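Local coordinates for Low density lipoprotein receptor adapter protein 1 (Rattus norvegicus, PDB 3SO6) that acts as a clathrin-associated adaptor whose phosphotyrosine-binding domain grips the NPXY internalization motif of the LDL receptor tail, enabling efficient endocytosis of the receptor in hepatocytes and other polarized cells, at residues Ser25-Ala28 with Val29-Val33; Leu117-Ala120 with Gln121-Val125; Ala126-Phe129 with Trp130-Ser133. All blocks are in the same frame, centred on the assembly; numbering follows the deposited sequence.

Contact 1. Residues Ser25-Ala28 with Val29-Val33; sequences SAAA and VKRIV
The amide of Val29 donates to the carbonyl of Ser25 at 2.9 Å from N to O, with a nearly straight N-H...O angle of 167°. It belongs to the i to i+4 ladder of helix 22-38, which links the first two strands of the PTB fold; Lys30, Arg31 and Ile32 bond in the same way to Ala26, Ala27 and Ala28. Alanine suits the turn before Arg31 because a methyl group lets the long side chain lie close to the backbone. The Arg31 chain sets out beside its own backbone N and then bends at chi3 (-70°), which turns the guanidinium back toward the start of the helix. There Ala28 CA sits 3.7 Å above the guanidinium plane, over its centre, while NH1 comes within 3.8 Å of Ala27 CB. Its nitrogens bond to strand 4-16, NE to Thr14 OG1 and NH2 to Leu15 O, which would hold the group's rotation. Branched Val29 and Ile32 fill the buried side, Val29 against Val86 and Ala88, Ile32 against Leu11. Both also brush the preceding turn: Val29 CG2 lies 3.3 Å from Ser25 O, and Ile32 CG1 3.2 Å from Ala28 O.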
# COMPACT_ATOMS: atom_id res chain seq x y z
N SER A 25 5.78 4.69 9.31
CA SER A 25 4.65 5.05 8.46
C SER A 25 4.02 6.36 8.91
O SER A 25 3.57 7.13 8.06
CB SER A 25 3.63 3.93 8.36
OG SER A 25 3.04 3.61 9.59
N ALA A 26 3.90 6.56 10.22
CA ALA A 26 3.28 7.79 10.70
C ALA A 26 4.06 8.99 10.18
O ALA A 26 3.47 9.97 9.74
CB ALA A 26 3.17 7.83 12.21
N ALA A 27 5.40 8.95 10.28
CA ALA A 27 6.19 10.11 9.84
C ALA A 27 6.14 10.27 8.36
O ALA A 27 6.09 11.38 7.83
CB ALA A 27 7.62 9.99 10.34
N ALA A 28 6.08 9.15 7.62
CA ALA A 28 6.07 9.20 6.15
C ALA A 28 4.74 9.86 5.72
O ALA A 28 4.74 10.67 4.80
CB ALA A 28 6.17 7.83 5.53
N VAL A 29 3.65 9.39 6.29
CA VAL A 29 2.34 9.90 5.91
C VAL A 29 2.31 11.39 6.25
O VAL A 29 1.77 12.18 5.46
CB VAL A 29 1.17 9.13 6.60
CG1 VAL A 29 -0.19 9.93 6.49
CG2 VAL A 29 1.04 7.73 6.00
N LYS A 30 2.87 11.83 7.40
CA LYS A 30 2.86 13.24 7.71
C LYS A 30 3.56 14.04 6.59
O LYS A 30 3.07 15.10 6.16
CB LYS A 30 3.55 13.46 9.11
CG LYS A 30 3.79 14.90 9.52
CD LYS A 30 4.65 15.06 10.83
CE LYS A 30 4.43 16.40 11.59
NZ LYS A 30 3.00 16.43 12.18
N ARG A 31 4.71 13.54 6.11
CA ARG A 31 5.46 14.24 5.10
C ARG A 31 4.69 14.27 3.80
O ARG A 31 4.66 15.34 3.12
CB ARG A 31 6.78 13.44 4.79
CG ARG A 31 7.91 13.52 5.78
CD ARG A 31 9.24 13.05 5.22
NE ARG A 31 9.33 11.60 4.98
CZ ARG A 31 9.54 10.65 5.92
NH1 ARG A 31 9.48 10.94 7.21
NH2 ARG A 31 9.74 9.39 5.59
N ILE A 32 4.14 13.11 3.39
CA ILE A 32 3.48 13.06 2.09
C ILE A 32 2.25 13.97 2.13
O ILE A 32 1.99 14.66 1.15
CB ILE A 32 3.05 11.57 1.83
CG1 ILE A 32 4.27 10.66 1.62
CG2 ILE A 32 2.11 11.51 0.64
CD1 ILE A 32 3.90 9.17 1.71
N VAL A 33 1.47 13.91 3.18
CA VAL A 33 0.27 14.78 3.25
C VAL A 33 0.64 16.27 3.19
O VAL A 33 0.01 17.03 2.49
CB VAL A 33 -0.56 14.47 4.55
CG1 VAL A 33 -1.56 15.51 4.79
CG2 VAL A 33 -1.22 13.09 4.44

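Contact 2. Residues Leu117-Ala120 with Gln121-Val125; sequences LTVA and QAFKV
Phe123 N donates to Val119 O over 2.9 Å, and the bond runs nearly along the C=O axis. Ala122 N to Thr118 O and Lys124 N to Ala120 O, each 3.0 Å long, continue the ladder, with Gln121 N to Leu117 O slightly longer. The polar ends turn to partners on the same helix: Thr118 OG1 bonds to the carbonyl of Ala114, and Lys124 NZ makes a salt bridge with Glu128. All this lies in the middle of helix 109-131, the C-terminal helix of the PTB domain, which packs against the sheet and borders the groove holding the bound receptor peptide. Leu117 and Ala120 each pack on an aromatic side chain of that peptide; the single methyl of Ala120 keeps this stretch of the helix surface low. On the inward side Val119 CG1, anti to its own N (chi1 177°), stands over the face of the Phe123 ring in a CH-pi contact, 3.9 Å from the centroid. Val119 O lies over a ring face too, 3.5 Å above the plane and toward the rim. The ring also packs on Ile74 and Cys77 of strand 74-79 and on a polar side chain of the peptide. With an alanine here in place of Phe123, Val119 CG1 would probably be left without its aromatic mate and a gap opened against Ile74 and Cys77. Ala122, with little bulk, and Val119 both rest on Val50 of strand 44-51.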
# COMPACT_ATOMS: atom_id res chain seq x y z
N LEU A 117 -7.44 -3.61 5.97
CA LEU A 117 -7.87 -4.96 6.33
C LEU A 117 -7.82 -5.88 5.10
O LEU A 117 -7.58 -7.08 5.24
CB LEU A 117 -9.26 -4.91 6.92
CG LEU A 117 -9.25 -4.30 8.35
CD1 LEU A 117 -10.68 -4.01 8.73
CD2 LEU A 117 -8.59 -5.14 9.36
N THR A 118 -8.13 -5.34 3.93
CA THR A 118 -8.11 -6.14 2.69
C THR A 118 -6.64 -6.50 2.37
O THR A 118 -6.36 -7.64 1.98
CB THR A 118 -8.74 -5.37 1.56
OG1 THR A 118 -10.07 -5.07 1.94
CG2 THR A 118 -8.76 -6.17 0.31
N VAL A 119 -5.74 -5.54 2.48
CA VAL A 119 -4.30 -5.82 2.27
C VAL A 119 -3.79 -6.83 3.27
O VAL A 119 -3.05 -7.73 2.91
CB VAL A 119 -3.50 -4.53 2.20
CG1 VAL A 119 -2.02 -4.82 2.07
CG2 VAL A 119 -3.99 -3.62 1.06
N ALA A 120 -4.24 -6.76 4.52
CA ALA A 120 -3.86 -7.78 5.52
C ALA A 120 -4.29 -9.16 5.08
O ALA A 120 -3.54 -10.13 5.30
CB ALA A 120 -4.53 -7.46 6.86
N GLN A 121 -5.51 -9.27 4.54
CA GLN A 121 -5.92 -10.55 4.01
C GLN A 121 -5.03 -11.03 2.89
O GLN A 121 -4.67 -12.23 2.84
CB GLN A 121 -7.38 -10.55 3.58
CG GLN A 121 -7.88 -11.95 3.14
CD GLN A 121 -9.24 -11.94 2.35
OE1 GLN A 121 -9.91 -10.91 2.21
NE2 GLN A 121 -9.64 -13.14 1.82
N ALA A 122 -4.64 -10.14 2.00
CA ALA A 122 -3.74 -10.53 0.93
C ALA A 122 -2.39 -11.02 1.47
O ALA A 122 -1.86 -12.03 0.96
CB ALA A 122 -3.51 -9.37 0.02
N PHE A 123 -1.84 -10.34 2.49
CA PHE A 123 -0.57 -10.80 3.08
C PHE A 123 -0.76 -12.20 3.62
O PHE A 123 0.09 -13.07 3.47
CB PHE A 123 -0.20 -9.94 4.27
CG PHE A 123 0.18 -8.50 3.98
CD1 PHE A 123 0.56 -8.05 2.70
CD2 PHE A 123 0.26 -7.58 5.07
CE1 PHE A 123 0.98 -6.73 2.53
CE2 PHE A 123 0.71 -6.30 4.90
CZ PHE A 123 1.03 -5.86 3.61
N LYS A 124 -1.85 -12.47 4.35
CA LYS A 124 -2.09 -13.76 5.00
C LYS A 124 -2.28 -14.88 3.98
O LYS A 124 -1.65 -15.94 4.07
CB LYS A 124 -3.33 -13.65 5.91
CG LYS A 124 -3.61 -15.01 6.62
CD LYS A 124 -4.84 -14.91 7.63
CE LYS A 124 -4.79 -16.09 8.62
NZ LYS A 124 -5.65 -17.14 8.17
N VAL A 125 -3.10 -14.63 2.97
CA VAL A 125 -3.35 -15.66 1.97
C VAL A 125 -2.06 -15.86 1.15
O VAL A 125 -1.73 -17.04 0.87
CB VAL A 125 -4.53 -15.22 1.09
CG1 VAL A 125 -4.65 -16.19 -0.11
CG2 VAL A 125 -5.77 -15.20 1.92

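Contact 3. Residues Ala126-Phe129 with Trp130-Ser133; sequences AFEF and WQVS
A Schellman motif closes helix 109-131 of the PTB domain here: Ser133, at positive phi, is its C-prime residue, with Ser133 N bonded to Trp130 O at 3.0 Å and Leu134 N reaching back to Phe129 O. Just before it, Trp130 N to Ala126 O (2.9 Å) and Gln131 N to Phe127 O are helical bonds, while Val132 N to Phe129 O is weak. Phe127 is the centre of the side-chain packing. Its ring leaves with CG anti to the backbone N (chi1 -177°), and Trp130 leaves its own backbone likewise, which brings the two aromatics, three residues apart, into touch at an oblique crossing. Their planes differ by 21°, yet the six-membered rings are slid until they barely overlap; Phe127 CE1 meets both CE3 and CZ3 of Trp130, each at 3.7 Å. Gln131 lays its CG over a face of the Phe127 ring, 4.0 Å from the centroid, and its amide follows, tilted 28° from the ring, with CD 3.4 Å from CE2. Phe127 and Trp130 both pack on apolar side chains of the bound LDL-receptor tail. The ring contact is apolar and slight in overlap, whereas the indole NE1 bonds to the peptide backbone, so Trp130 meets the tail by both packing and a hydrogen bond.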
# COMPACT_ATOMS: atom_id res chain seq x y z
N ALA A 126 -1.32 -14.85 0.79
CA ALA A 126 -0.03 -15.06 0.09
C ALA A 126 0.91 -15.90 0.91
O ALA A 126 1.58 -16.77 0.37
CB ALA A 126 0.58 -13.71 -0.29
N PHE A 127 0.97 -15.63 2.20
CA PHE A 127 1.82 -16.45 3.07
C PHE A 127 1.42 -17.93 3.07
O PHE A 127 2.27 -18.80 3.03
CB PHE A 127 1.82 -15.87 4.49
CG PHE A 127 2.74 -16.62 5.42
CD1 PHE A 127 4.13 -16.58 5.22
CD2 PHE A 127 2.23 -17.42 6.39
CE1 PHE A 127 4.97 -17.22 6.11
CE2 PHE A 127 3.14 -18.18 7.23
CZ PHE A 127 4.50 -18.05 7.03
N GLU A 128 0.10 -18.20 3.13
CA GLU A 128 -0.32 -19.55 3.04
C GLU A 128 -0.02 -20.21 1.69
O GLU A 128 0.34 -21.40 1.69
CB GLU A 128 -1.82 -19.64 3.38
CG GLU A 128 -2.04 -19.29 4.83
CD GLU A 128 -3.49 -19.27 5.24
OE1 GLU A 128 -4.27 -20.12 4.69
OE2 GLU A 128 -3.83 -18.50 6.17
N PHE A 129 -0.14 -19.48 0.57
CA PHE A 129 0.34 -20.08 -0.69
C PHE A 129 1.84 -20.39 -0.61
O PHE A 129 2.33 -21.45 -1.05
CB PHE A 129 0.09 -19.10 -1.83
CG PHE A 129 -1.28 -19.18 -2.46
CD1 PHE A 129 -1.52 -20.08 -3.48
CD2 PHE A 129 -2.28 -18.29 -2.12
CE1 PHE A 129 -2.77 -20.18 -4.07
CE2 PHE A 129 -3.51 -18.32 -2.76
CZ PHE A 129 -3.77 -19.30 -3.69
N TRP A 130 2.57 -19.47 -0.02
CA TRP A 130 4.03 -19.58 0.00
C TRP A 130 4.47 -20.84 0.77
O TRP A 130 5.39 -21.56 0.36
CB TRP A 130 4.63 -18.27 0.57
CG TRP A 130 6.10 -18.30 0.77
CD1 TRP A 130 7.06 -17.88 -0.14
CD2 TRP A 130 6.80 -18.63 2.00
NE1 TRP A 130 8.33 -18.07 0.42
CE2 TRP A 130 8.20 -18.47 1.73
CE3 TRP A 130 6.41 -19.12 3.26
CZ2 TRP A 130 9.20 -18.76 2.70
CZ3 TRP A 130 7.36 -19.36 4.23
CH2 TRP A 130 8.78 -19.21 3.94
N GLN A 131 3.74 -21.11 1.87
CA GLN A 131 4.12 -22.22 2.74
C GLN A 131 3.97 -23.55 2.01
O GLN A 131 4.67 -24.50 2.35
CB GLN A 131 3.24 -22.23 3.96
CG GLN A 131 3.55 -21.15 4.94
CD GLN A 131 2.76 -21.35 6.16
OE1 GLN A 131 1.55 -21.24 6.11
NE2 GLN A 131 3.37 -21.64 7.26
N VAL A 132 3.03 -23.63 1.08
CA VAL A 132 2.82 -24.92 0.34
C VAL A 132 3.41 -24.83 -1.06
O VAL A 132 3.09 -25.66 -1.91
CB VAL A 132 1.36 -25.34 0.32
CG1 VAL A 132 0.89 -25.72 1.73
CG2 VAL A 132 0.45 -24.25 -0.32
N SER A 133 4.34 -23.88 -1.28
CA SER A 133 5.08 -23.80 -2.54
C SER A 133 4.16 -23.67 -3.74
O SER A 133 4.36 -24.29 -4.78
CB SER A 133 6.06 -25.04 -2.69
OG SER A 133 7.11 -24.95 -1.74

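How the contacts relate
From the N terminus the chain runs along strand 4-16 into helix 22-38, where contact 1 lies, and then through the remaining six strands of the sheet before entering helix 109-131, which carries contacts 2 and 3. Each contact joins successive turns of one helix and closes no loop; the three stand in series, with neither nesting nor crossing. Contacts 2 and 3 adjoin in sequence, centres 13 Å apart, and together follow the helix along the peptide groove to its end; contact 2 rests it on strands 44-51 and 74-79. Contact 1 is separate, its centre 22 Å from that of contact 2 across the domain, and fastens its helix to strands 4-16 and 86-92.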